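Local coordinates for protein echicetin A-chain (Echis carinatus, PDB 1OZ7) that forms one subunit of a heterodimeric snake-venom lectin-like protein that binds the platelet receptor GPIb-alpha and thereby inhibits platelet aggregation, at residues E27-C30 against N31-K35; L69-R72 against S73-H77; K105-V108 against F109-V113; A114-C117 against E118-F121. One frame throughout, in Å; residues are numbered along the deposited sequence.

Contact 1 (E27-C30 against N31-K35)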
loop_
_atom_site.group_PDB
_atom_site.type_symbol
_atom_site.label_atom_id
_atom_site.label_comp_id
_atom_site.label_asym_id
_atom_site.label_seq_id
_atom_site.Cartn_x
_atom_site.Cartn_y
_atom_site.Cartn_z
ATOM N N GLU A 27 -14.563 -14.190 8.308
ATOM C CA GLU A 27 -15.341 -14.098 7.080
ATOM C C GLU A 27 -16.320 -15.257 7.071
ATOM O O GLU A 27 -17.521 -15.072 6.858
ATOM C CB GLU A 27 -14.405 -14.164 5.864
ATOM C CG GLU A 27 -15.084 -14.337 4.496
ATOM C CD GLU A 27 -16.050 -13.211 4.126
ATOM O OE1 GLU A 27 -15.730 -12.023 4.370
ATOM O OE2 GLU A 27 -17.128 -13.516 3.569
ATOM N N LYS A 28 -15.803 -16.452 7.334
ATOM C CA LYS A 28 -16.630 -17.654 7.356
ATOM C C LYS A 28 -17.738 -17.501 8.391
ATOM O O LYS A 28 -18.901 -17.810 8.136
ATOM C CB LYS A 28 -15.766 -18.879 7.676
ATOM C CG LYS A 28 -16.524 -20.196 7.649
ATOM C CD LYS A 28 -17.204 -20.412 6.303
ATOM C CE LYS A 28 -18.053 -21.674 6.305
ATOM N NZ LYS A 28 -18.910 -21.785 5.085
ATOM N N PHE A 29 -17.364 -17.012 9.564
ATOM C CA PHE A 29 -18.307 -16.804 10.646
ATOM C C PHE A 29 -19.474 -15.911 10.215
ATOM O O PHE A 29 -20.633 -16.225 10.479
ATOM C CB PHE A 29 -17.555 -16.199 11.832
ATOM C CG PHE A 29 -18.433 -15.787 12.978
ATOM C CD1 PHE A 29 -19.154 -14.599 12.930
ATOM C CD2 PHE A 29 -18.525 -16.576 14.117
ATOM C CE1 PHE A 29 -19.943 -14.206 13.993
ATOM C CE2 PHE A 29 -19.322 -16.183 15.189
ATOM C CZ PHE A 29 -20.029 -14.995 15.119
ATOM N N CYS A 30 -19.167 -14.808 9.536
ATOM C CA CYS A 30 -20.190 -13.866 9.087
ATOM C C CYS A 30 -21.140 -14.450 8.059
ATOM O O CYS A 30 -22.287 -14.021 7.953
ATOM C CB CYS A 30 -19.556 -12.619 8.476
ATOM S SG CYS A 30 -18.647 -11.518 9.601
ATOM N N ASN A 31 -20.661 -15.413 7.282
ATOM C CA ASN A 31 -21.501 -16.010 6.258
ATOM C C ASN A 31 -22.441 -17.050 6.852
ATOM O O ASN A 31 -23.295 -17.594 6.151
ATOM C CB ASN A 31 -20.643 -16.659 5.177
ATOM C CG ASN A 31 -19.955 -17.906 5.661
ATOM O OD1 ASN A 31 -20.585 -18.805 6.215
ATOM N ND2 ASN A 31 -18.651 -17.976 5.444
ATOM N N LYS A 32 -22.283 -17.324 8.143
ATOM C CA LYS A 32 -23.130 -18.308 8.816
ATOM C C LYS A 32 -24.269 -17.660 9.594
ATOM O O LYS A 32 -25.245 -18.325 9.932
ATOM C CB LYS A 32 -22.298 -19.160 9.780
ATOM C CG LYS A 32 -21.188 -19.971 9.133
ATOM C CD LYS A 32 -20.353 -20.675 10.191
ATOM C CE LYS A 32 -19.156 -21.391 9.575
ATOM N NZ LYS A 32 -18.264 -21.992 10.616
ATOM N N GLN A 33 -24.149 -16.365 9.871
ATOM C CA GLN A 33 -25.164 -15.640 10.634
ATOM C C GLN A 33 -26.424 -15.311 9.841
ATOM O O GLN A 33 -27.493 -15.121 10.418
ATOM C CB GLN A 33 -24.572 -14.343 11.186
ATOM C CG GLN A 33 -23.170 -14.501 11.747
ATOM C CD GLN A 33 -23.061 -15.681 12.677
ATOM O OE1 GLN A 33 -23.762 -15.758 13.682
ATOM N NE2 GLN A 33 -22.186 -16.618 12.340
ATOM N N GLY A 34 -26.292 -15.234 8.522
ATOM C CA GLY A 34 -27.428 -14.921 7.675
ATOM C C GLY A 34 -27.027 -15.087 6.225
ATOM O O GLY A 34 -25.866 -14.849 5.871
ATOM N N LYS A 35 -27.969 -15.491 5.379
ATOM C CA LYS A 35 -27.656 -15.697 3.976
ATOM C C LYS A 35 -26.920 -14.503 3.392
ATOM O O LYS A 35 -27.436 -13.387 3.350
ATOM C CB LYS A 35 -28.924 -15.979 3.169
ATOM C CG LYS A 35 -28.644 -16.407 1.731
ATOM C CD LYS A 35 -27.635 -17.551 1.691
ATOM C CE LYS A 35 -27.400 -18.051 0.275
ATOM N NZ LYS A 35 -28.615 -18.681 -0.309
#

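Contact 2 (L69-R72 against S73-H77)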
loop_
_atom_site.group_PDB
_atom_site.type_symbol
_atom_site.label_atom_id
_atom_site.label_comp_id
_atom_site.label_asym_id
_atom_site.label_seq_id
_atom_site.Cartn_x
_atom_site.Cartn_y
_atom_site.Cartn_z
ATOM N N LEU A 69 -11.820 -6.623 2.931
ATOM C CA LEU A 69 -10.987 -6.241 1.799
ATOM C C LEU A 69 -9.862 -7.263 1.658
ATOM O O LEU A 69 -8.874 -7.228 2.393
ATOM C CB LEU A 69 -10.408 -4.838 1.992
ATOM C CG LEU A 69 -9.705 -4.257 0.757
ATOM C CD1 LEU A 69 -10.658 -4.253 -0.429
ATOM C CD2 LEU A 69 -9.221 -2.851 1.061
ATOM N N SER A 70 -10.023 -8.170 0.701
ATOM C CA SER A 70 -9.046 -9.221 0.483
ATOM C C SER A 70 -8.227 -9.090 -0.792
ATOM O O SER A 70 -8.676 -8.555 -1.810
ATOM C CB SER A 70 -9.741 -10.580 0.494
ATOM O OG SER A 70 -8.805 -11.635 0.373
ATOM N N GLU A 71 -7.003 -9.592 -0.708
ATOM C CA GLU A 71 -6.076 -9.565 -1.816
ATOM C C GLU A 71 -6.587 -10.578 -2.833
ATOM O O GLU A 71 -7.021 -11.660 -2.462
ATOM C CB GLU A 71 -4.696 -9.932 -1.292
ATOM C CG GLU A 71 -3.560 -9.528 -2.191
ATOM C CD GLU A 71 -3.382 -10.501 -3.311
ATOM O OE1 GLU A 71 -3.124 -11.692 -3.016
ATOM O OE2 GLU A 71 -3.508 -10.081 -4.482
ATOM N N ARG A 72 -6.545 -10.231 -4.113
ATOM C CA ARG A 72 -7.054 -11.126 -5.145
ATOM C C ARG A 72 -6.033 -12.139 -5.619
ATOM O O ARG A 72 -6.360 -13.042 -6.386
ATOM C CB ARG A 72 -7.550 -10.320 -6.341
ATOM C CG ARG A 72 -8.647 -9.327 -6.005
ATOM C CD ARG A 72 -9.050 -8.519 -7.224
ATOM N NE ARG A 72 -10.140 -7.603 -6.919
ATOM C CZ ARG A 72 -10.652 -6.734 -7.784
ATOM N NH1 ARG A 72 -10.169 -6.657 -9.018
ATOM N NH2 ARG A 72 -11.650 -5.939 -7.412
ATOM N N SER A 73 -4.799 -11.990 -5.157
ATOM C CA SER A 73 -3.720 -12.886 -5.550
ATOM C C SER A 73 -3.602 -12.934 -7.075
ATOM O O SER A 73 -3.585 -14.005 -7.669
ATOM C CB SER A 73 -3.981 -14.279 -4.992
ATOM O OG SER A 73 -4.156 -14.220 -3.587
ATOM N N LYS A 74 -3.530 -11.756 -7.689
ATOM C CA LYS A 74 -3.407 -11.618 -9.138
ATOM C C LYS A 74 -2.155 -10.807 -9.450
ATOM O O LYS A 74 -2.066 -10.165 -10.497
ATOM C CB LYS A 74 -4.623 -10.888 -9.711
ATOM C CG LYS A 74 -5.888 -11.722 -9.842
ATOM C CD LYS A 74 -7.104 -10.828 -10.095
ATOM C CE LYS A 74 -6.918 -9.914 -11.312
ATOM N NZ LYS A 74 -6.826 -10.662 -12.601
ATOM N N GLU A 75 -1.193 -10.842 -8.535
ATOM C CA GLU A 75 0.053 -10.095 -8.685
ATOM C C GLU A 75 0.663 -10.140 -10.083
ATOM O O GLU A 75 1.029 -9.105 -10.631
ATOM C CB GLU A 75 1.092 -10.583 -7.669
ATOM C CG GLU A 75 0.625 -10.524 -6.218
ATOM C CD GLU A 75 -0.319 -11.663 -5.858
ATOM O OE1 GLU A 75 -0.953 -11.584 -4.784
ATOM O OE2 GLU A 75 -0.416 -12.639 -6.640
ATOM N N GLN A 76 0.770 -11.329 -10.667
ATOM C CA GLN A 76 1.373 -11.446 -11.990
ATOM C C GLN A 76 0.598 -10.716 -13.075
ATOM O O GLN A 76 1.083 -10.566 -14.190
ATOM C CB GLN A 76 1.558 -12.918 -12.387
ATOM C CG GLN A 76 0.288 -13.755 -12.462
ATOM C CD GLN A 76 -0.164 -14.284 -11.109
ATOM O OE1 GLN A 76 -1.009 -15.180 -11.032
ATOM N NE2 GLN A 76 0.395 -13.730 -10.035
ATOM N N HIS A 77 -0.600 -10.253 -12.747
ATOM C CA HIS A 77 -1.418 -9.538 -13.713
ATOM C C HIS A 77 -1.490 -8.060 -13.338
ATOM O O HIS A 77 -1.959 -7.225 -14.119
ATOM C CB HIS A 77 -2.824 -10.136 -13.746
ATOM C CG HIS A 77 -2.843 -11.626 -13.906
ATOM N ND1 HIS A 77 -3.234 -12.480 -12.895
ATOM C CD2 HIS A 77 -2.495 -12.415 -14.951
ATOM C CE1 HIS A 77 -3.127 -13.729 -13.309
ATOM N NE2 HIS A 77 -2.680 -13.719 -14.553
#

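Contact 3 (K105-V108 against F109-V113)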
loop_
_atom_site.group_PDB
_atom_site.type_symbol
_atom_site.label_atom_id
_atom_site.label_comp_id
_atom_site.label_asym_id
_atom_site.label_seq_id
_atom_site.Cartn_x
_atom_site.Cartn_y
_atom_site.Cartn_z
ATOM N N LYS A 105 -7.399 1.408 15.081
ATOM C CA LYS A 105 -7.888 2.224 16.181
ATOM C C LYS A 105 -7.139 3.556 16.188
ATOM O O LYS A 105 -7.662 4.574 16.629
ATOM C CB LYS A 105 -7.653 1.484 17.501
ATOM C CG LYS A 105 -8.255 2.134 18.720
ATOM C CD LYS A 105 -7.443 1.760 19.957
ATOM C CE LYS A 105 -8.304 1.156 21.054
ATOM N NZ LYS A 105 -8.863 -0.161 20.652
ATOM N N GLN A 106 -5.910 3.542 15.686
ATOM C CA GLN A 106 -5.093 4.747 15.644
ATOM C C GLN A 106 -5.833 5.906 14.985
ATOM O O GLN A 106 -5.835 7.027 15.498
ATOM C CB GLN A 106 -3.795 4.477 14.884
ATOM C CG GLN A 106 -2.574 5.050 15.560
ATOM C CD GLN A 106 -2.342 4.440 16.931
ATOM O OE1 GLN A 106 -3.189 4.538 17.821
ATOM N NE2 GLN A 106 -1.189 3.804 17.106
ATOM N N SER A 107 -6.449 5.630 13.842
ATOM C CA SER A 107 -7.191 6.643 13.105
ATOM C C SER A 107 -8.679 6.424 13.345
ATOM O O SER A 107 -9.477 6.396 12.404
ATOM C CB SER A 107 -6.895 6.534 11.606
ATOM O OG SER A 107 -7.455 5.348 11.069
ATOM N N VAL A 108 -9.036 6.262 14.613
ATOM C CA VAL A 108 -10.414 6.044 15.024
ATOM C C VAL A 108 -11.177 5.099 14.101
ATOM O O VAL A 108 -12.365 5.292 13.819
ATOM C CB VAL A 108 -11.183 7.382 15.144
ATOM C CG1 VAL A 108 -11.404 7.995 13.775
ATOM C CG2 VAL A 108 -12.508 7.149 15.871
ATOM N N PHE A 109 -10.471 4.083 13.619
ATOM C CA PHE A 109 -11.059 3.065 12.764
ATOM C C PHE A 109 -11.580 3.555 11.419
ATOM O O PHE A 109 -12.365 2.868 10.776
ATOM C CB PHE A 109 -12.192 2.362 13.526
ATOM C CG PHE A 109 -11.771 1.804 14.859
ATOM C CD1 PHE A 109 -10.882 0.736 14.936
ATOM C CD2 PHE A 109 -12.273 2.342 16.044
ATOM C CE1 PHE A 109 -10.503 0.211 16.174
ATOM C CE2 PHE A 109 -11.896 1.820 17.286
ATOM C CZ PHE A 109 -11.011 0.753 17.348
ATOM N N ARG A 110 -11.148 4.724 10.977
ATOM C CA ARG A 110 -11.628 5.233 9.697
ATOM C C ARG A 110 -10.740 4.865 8.514
ATOM O O ARG A 110 -11.213 4.796 7.378
ATOM C CB ARG A 110 -11.776 6.752 9.734
ATOM C CG ARG A 110 -12.884 7.294 10.624
ATOM C CD ARG A 110 -12.999 8.794 10.367
ATOM N NE ARG A 110 -14.034 9.461 11.147
ATOM C CZ ARG A 110 -14.309 10.758 11.042
ATOM N NH1 ARG A 110 -13.622 11.509 10.190
ATOM N NH2 ARG A 110 -15.262 11.307 11.785
ATOM N N THR A 111 -9.459 4.628 8.766
ATOM C CA THR A 111 -8.551 4.295 7.675
ATOM C C THR A 111 -8.202 2.808 7.624
ATOM O O THR A 111 -8.418 2.075 8.582
ATOM C CB THR A 111 -7.258 5.133 7.773
ATOM O OG1 THR A 111 -6.546 4.775 8.960
ATOM C CG2 THR A 111 -7.594 6.632 7.828
ATOM N N TRP A 112 -7.671 2.360 6.494
ATOM C CA TRP A 112 -7.310 0.957 6.340
ATOM C C TRP A 112 -5.798 0.776 6.418
ATOM O O TRP A 112 -5.040 1.689 6.095
ATOM C CB TRP A 112 -7.833 0.427 5.000
ATOM C CG TRP A 112 -9.272 0.773 4.748
ATOM C CD1 TRP A 112 -10.229 1.034 5.690
ATOM C CD2 TRP A 112 -9.935 0.833 3.479
ATOM N NE1 TRP A 112 -11.445 1.248 5.088
ATOM C CE2 TRP A 112 -11.295 1.130 3.732
ATOM C CE3 TRP A 112 -9.514 0.662 2.155
ATOM C CZ2 TRP A 112 -12.242 1.259 2.705
ATOM C CZ3 TRP A 112 -10.456 0.788 1.133
ATOM C CH2 TRP A 112 -11.805 1.084 1.418
ATOM N N VAL A 113 -5.362 -0.401 6.854
ATOM C CA VAL A 113 -3.942 -0.691 6.963
ATOM C C VAL A 113 -3.684 -2.130 6.562
ATOM O O VAL A 113 -4.347 -3.040 7.056
ATOM C CB VAL A 113 -3.426 -0.458 8.409
ATOM C CG1 VAL A 113 -3.573 1.016 8.782
ATOM C CG2 VAL A 113 -4.192 -1.319 9.386
#

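Contact 4 (A114-C117 against E118-F121)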
loop_
_atom_site.group_PDB
_atom_site.type_symbol
_atom_site.label_atom_id
_atom_site.label_comp_id
_atom_site.label_asym_id
_atom_site.label_seq_id
_atom_site.Cartn_x
_atom_site.Cartn_y
_atom_site.Cartn_z
ATOM N N ALA A 114 -2.728 -2.333 5.658
ATOM C CA ALA A 114 -2.397 -3.677 5.198
ATOM C C ALA A 114 -1.870 -4.491 6.373
ATOM O O ALA A 114 -0.911 -4.091 7.038
ATOM C CB ALA A 114 -1.347 -3.621 4.080
ATOM N N THR A 115 -2.493 -5.640 6.610
ATOM C CA THR A 115 -2.107 -6.506 7.713
ATOM C C THR A 115 -2.106 -7.998 7.375
ATOM O O THR A 115 -2.698 -8.424 6.386
ATOM C CB THR A 115 -3.039 -6.267 8.916
ATOM O OG1 THR A 115 -2.893 -7.333 9.861
ATOM C CG2 THR A 115 -4.472 -6.193 8.458
ATOM N N PRO A 116 -1.409 -8.809 8.187
ATOM C CA PRO A 116 -1.341 -10.257 7.967
ATOM C C PRO A 116 -2.683 -10.911 8.245
ATOM O O PRO A 116 -3.229 -10.786 9.342
ATOM C CB PRO A 116 -0.273 -10.710 8.959
ATOM C CG PRO A 116 0.650 -9.526 9.012
ATOM C CD PRO A 116 -0.339 -8.376 9.108
ATOM N N CYS A 117 -3.208 -11.615 7.252
ATOM C CA CYS A 117 -4.493 -12.275 7.398
ATOM C C CYS A 117 -4.586 -13.208 8.585
ATOM O O CYS A 117 -5.644 -13.312 9.207
ATOM C CB CYS A 117 -4.807 -13.074 6.157
ATOM S SG CYS A 117 -4.854 -12.106 4.637
ATOM N N GLU A 118 -3.487 -13.899 8.882
ATOM C CA GLU A 118 -3.448 -14.856 9.983
ATOM C C GLU A 118 -3.613 -14.236 11.358
ATOM O O GLU A 118 -3.811 -14.949 12.334
ATOM C CB GLU A 118 -2.142 -15.664 9.950
ATOM C CG GLU A 118 -0.866 -14.830 10.048
ATOM C CD GLU A 118 -0.180 -14.658 8.705
ATOM O OE1 GLU A 118 -0.848 -14.220 7.742
ATOM O OE2 GLU A 118 1.031 -14.959 8.615
ATOM N N ASN A 119 -3.527 -12.915 11.451
ATOM C CA ASN A 119 -3.679 -12.264 12.747
ATOM C C ASN A 119 -5.108 -12.362 13.255
ATOM O O ASN A 119 -6.059 -12.309 12.478
ATOM C CB ASN A 119 -3.273 -10.791 12.673
ATOM C CG ASN A 119 -1.783 -10.610 12.486
ATOM O OD1 ASN A 119 -0.981 -11.266 13.148
ATOM N ND2 ASN A 119 -1.404 -9.708 11.587
ATOM N N THR A 120 -5.245 -12.506 14.567
ATOM C CA THR A 120 -6.549 -12.604 15.199
ATOM C C THR A 120 -7.004 -11.227 15.678
ATOM O O THR A 120 -6.376 -10.619 16.542
ATOM C CB THR A 120 -6.508 -13.558 16.410
ATOM O OG1 THR A 120 -5.524 -13.098 17.345
ATOM C CG2 THR A 120 -6.158 -14.973 15.970
ATOM N N PHE A 121 -8.096 -10.733 15.102
ATOM C CA PHE A 121 -8.636 -9.432 15.479
ATOM C C PHE A 121 -10.157 -9.472 15.469
ATOM O O PHE A 121 -10.765 -10.277 14.756
ATOM C CB PHE A 121 -8.163 -8.346 14.505
ATOM C CG PHE A 121 -6.696 -8.005 14.622
ATOM C CD1 PHE A 121 -6.163 -7.552 15.824
ATOM C CD2 PHE A 121 -5.856 -8.108 13.519
ATOM C CE1 PHE A 121 -4.819 -7.208 15.923
ATOM C CE2 PHE A 121 -4.502 -7.761 13.612
ATOM C CZ PHE A 121 -3.985 -7.313 14.813
HETATM O O HOH W 1 -1.556 -12.492 4.968
#

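Contact 1 (E27-C30 against N31-K35)
The side-chain amide of Gln-33 lies flat over one face of the Phe-29 ring, the two planes only 8° apart. NE2 of Gln-33 stands above the centre of the ring, 3.6 Å from its plane, and CD of Gln-33 is 3.7 Å from CE1 of Phe-29. This is stacking of two slabs, with the N-H groups running alongside the ring and not into it. The bend at chi2 (-48°) folds the glutamine back over the last turn of helix 23-33, turning NE2 toward the carbonyl of Phe-29. The resulting hydrogen bond to O of Phe-29 is nearly straight (168°), although its modelled length is too short to be taken literally. The same oxygen accepts the backbone N of Lys-32 at 3.1 Å, a bond spanning three residues, whereas N of Asn-31 reaches O of Glu-27, four residues back, at 3.2 Å.

On its outer side Lys-28 and Lys-32 cross at about a right angle. CE of Lys-28 and CE of Lys-32 are 3.5 Å apart, while NZ of Lys-28 and NZ of Lys-32 stand 5.6 Å from each other; long flexible lysines suit such a surface, where methylenes can touch and charges diverge. Inward, Cys-30 forms a disulfide with Cys-125, and Phe-29 meets Phe-17 and Phe-123 edge-to-face, fastening the helix to strands 12-21 and 121-127. A glutamine suits the helix end because its flat amide covers an aromatic face and, if the short bond is real, also gives the Phe-29 carbonyl a second donor.

Contact 2 (L69-R72 against S73-H77)
From Glu-71 the backbone leaves its extended strand, bends at Arg-72 and passes through a left-handed conformation at Ser-73, then winds into a short 3-10 turn in which N of His-77 donates to O of Lys-74 at 2.7 Å. The carboxylate of Glu-71 folds over this bend. Its chain is turned at chi2 (-80°), which brings OE1 of Glu-71 within 2.8 Å of OG of Ser-73, the hydroxyl being the donor, and lets OE2 accept the backbone N of Ser-73. That second bond is modelled too short, and the carboxylate is crowded, so its details are doubtful. A small hydroxyl residue suits the bend, apparently offering its hydroxyl and its backbone N-H to one carboxylate. The segment 69-72 ends strand 64-71, and Leu-69, Ser-70 and Glu-71 pair with a strand of the other subunit, so the antiparallel sheet continues across the interface. The chain then sets out into the long loop that snaclecs exchange between their subunits, and Cys-78, directly after it, is expected to carry the interchain disulfide. OE1 of Glu-75 comes to 2.8 Å from OE1 of Glu-71, the planes of the two carboxylates 52° apart, a close approach of like charges whose detail is doubtful. On another flank CB of Arg-72 packs on CD of Lys-74 at 3.8 Å, while N of Lys-74 bonds to a polar side chain of the other subunit.

Contact 3 (K105-V108 against F109-V113)
A type I' beta turn from Ser-107 to Arg-110 reverses the chain in the hairpin between strands 100-104 and 112-115. N of Arg-110 donates to O of Ser-107 at 2.8 Å and almost straight (172°). The two central residues, Val-108 and Phe-109, are both left-handed, an unusual demand on side chains of this bulk. Phe-109 is nevertheless buried: CA of Lys-105 stands over one face of its ring, 3.6 Å from the centroid, as a CH-pi contact. The lysine then runs side by side with the phenylalanine, its CG 3.4 Å from CZ of Phe-109, and carries NZ onward to O of Met-62. Asp-52, Val-55 and Ser-56 of helix 45-58 also pack on the ring. Outside, CG1 of Val-108 lies along CG of Arg-110 at 3.6 Å. At the base of the turn OG of Ser-107 and OG1 of Thr-111 form a hydrogen bond across the hairpin, modelled too short for its length to be trusted. Ser-107 OG also makes a weak bond to Glu-104 OE2. The chemistry is therefore divided, with a close hydroxyl pair, of uncertain length, between the two arms while an aromatic side chain ties the turn to the helix.

Contact 4 (A114-C117 against E118-F121)
Asn-119 fills the tight part of the contact, its amide reaching back across the turn to Thr-115. ND2 of Asn-119 donates to OG1 of Thr-115 at 3.3 Å, with an N-H...O angle of 154°, and the hydroxyl lies close to the amide plane. Thr-115 offers this oxygen because OG1 is anti to the backbone N (chi1 165°), directed toward the asparagine. On its way ND2 passes over the ring of Pro-116, 3.0 Å from CD and as close to CB of that proline, a tight contact, closer than van der Waals distance. The backbone beneath is a type I turn from Pro-116 to Asn-119, closed by N of Asn-119 bonding to O of Pro-116 at 3.0 Å. Proline suits the entry to the turn, since its ring restricts the chain just before it bends. The edge of the Phe-121 ring meets OG1 of Thr-115, with CE2 at a loose 4.1 Å.

The outer side is slacker. Glu-118 is exposed, and OE1 of Glu-118 approaches CB of Pro-116 only to 3.8 Å. On this exposed side a water lies between backbone and carboxylate, accepting from N of Cys-117 at 3.0 Å and making a weak bond to OE1 of Glu-118. Arg-96 packs alongside Glu-118, Asn-119 and Pro-116.

The turn leads from strand 112-115 toward strand 121-127. Cys-117 is joined by a disulfide to Cys-100, at the start of the neighbouring strand 100-104, and O of Asn-119 accepts NE1 of Trp-66 from strand 64-71.

How the contacts relate
Contact 1 stands apart at the end of helix 23-33, about 24 Å from contact 3 between centres and across the chain's centre from it; it is partly buried, whereas the other three are surface contacts. Contacts 2, 3 and 4 all reach the three-stranded sheet. Contacts 3 and 4 share strand 112-115, one turn leading into it and the other leaving it, while contact 2 ends strand 64-71, outermost within this chain, and touches contact 3 through Leu-69 CD2 on Trp-112 CE3, 3.7 Å apart. Aromatic faces serve contacts 1 and 3, carboxylates dominate contact 2 beside the partner subunit, and amide, hydroxyl and water serve contact 4.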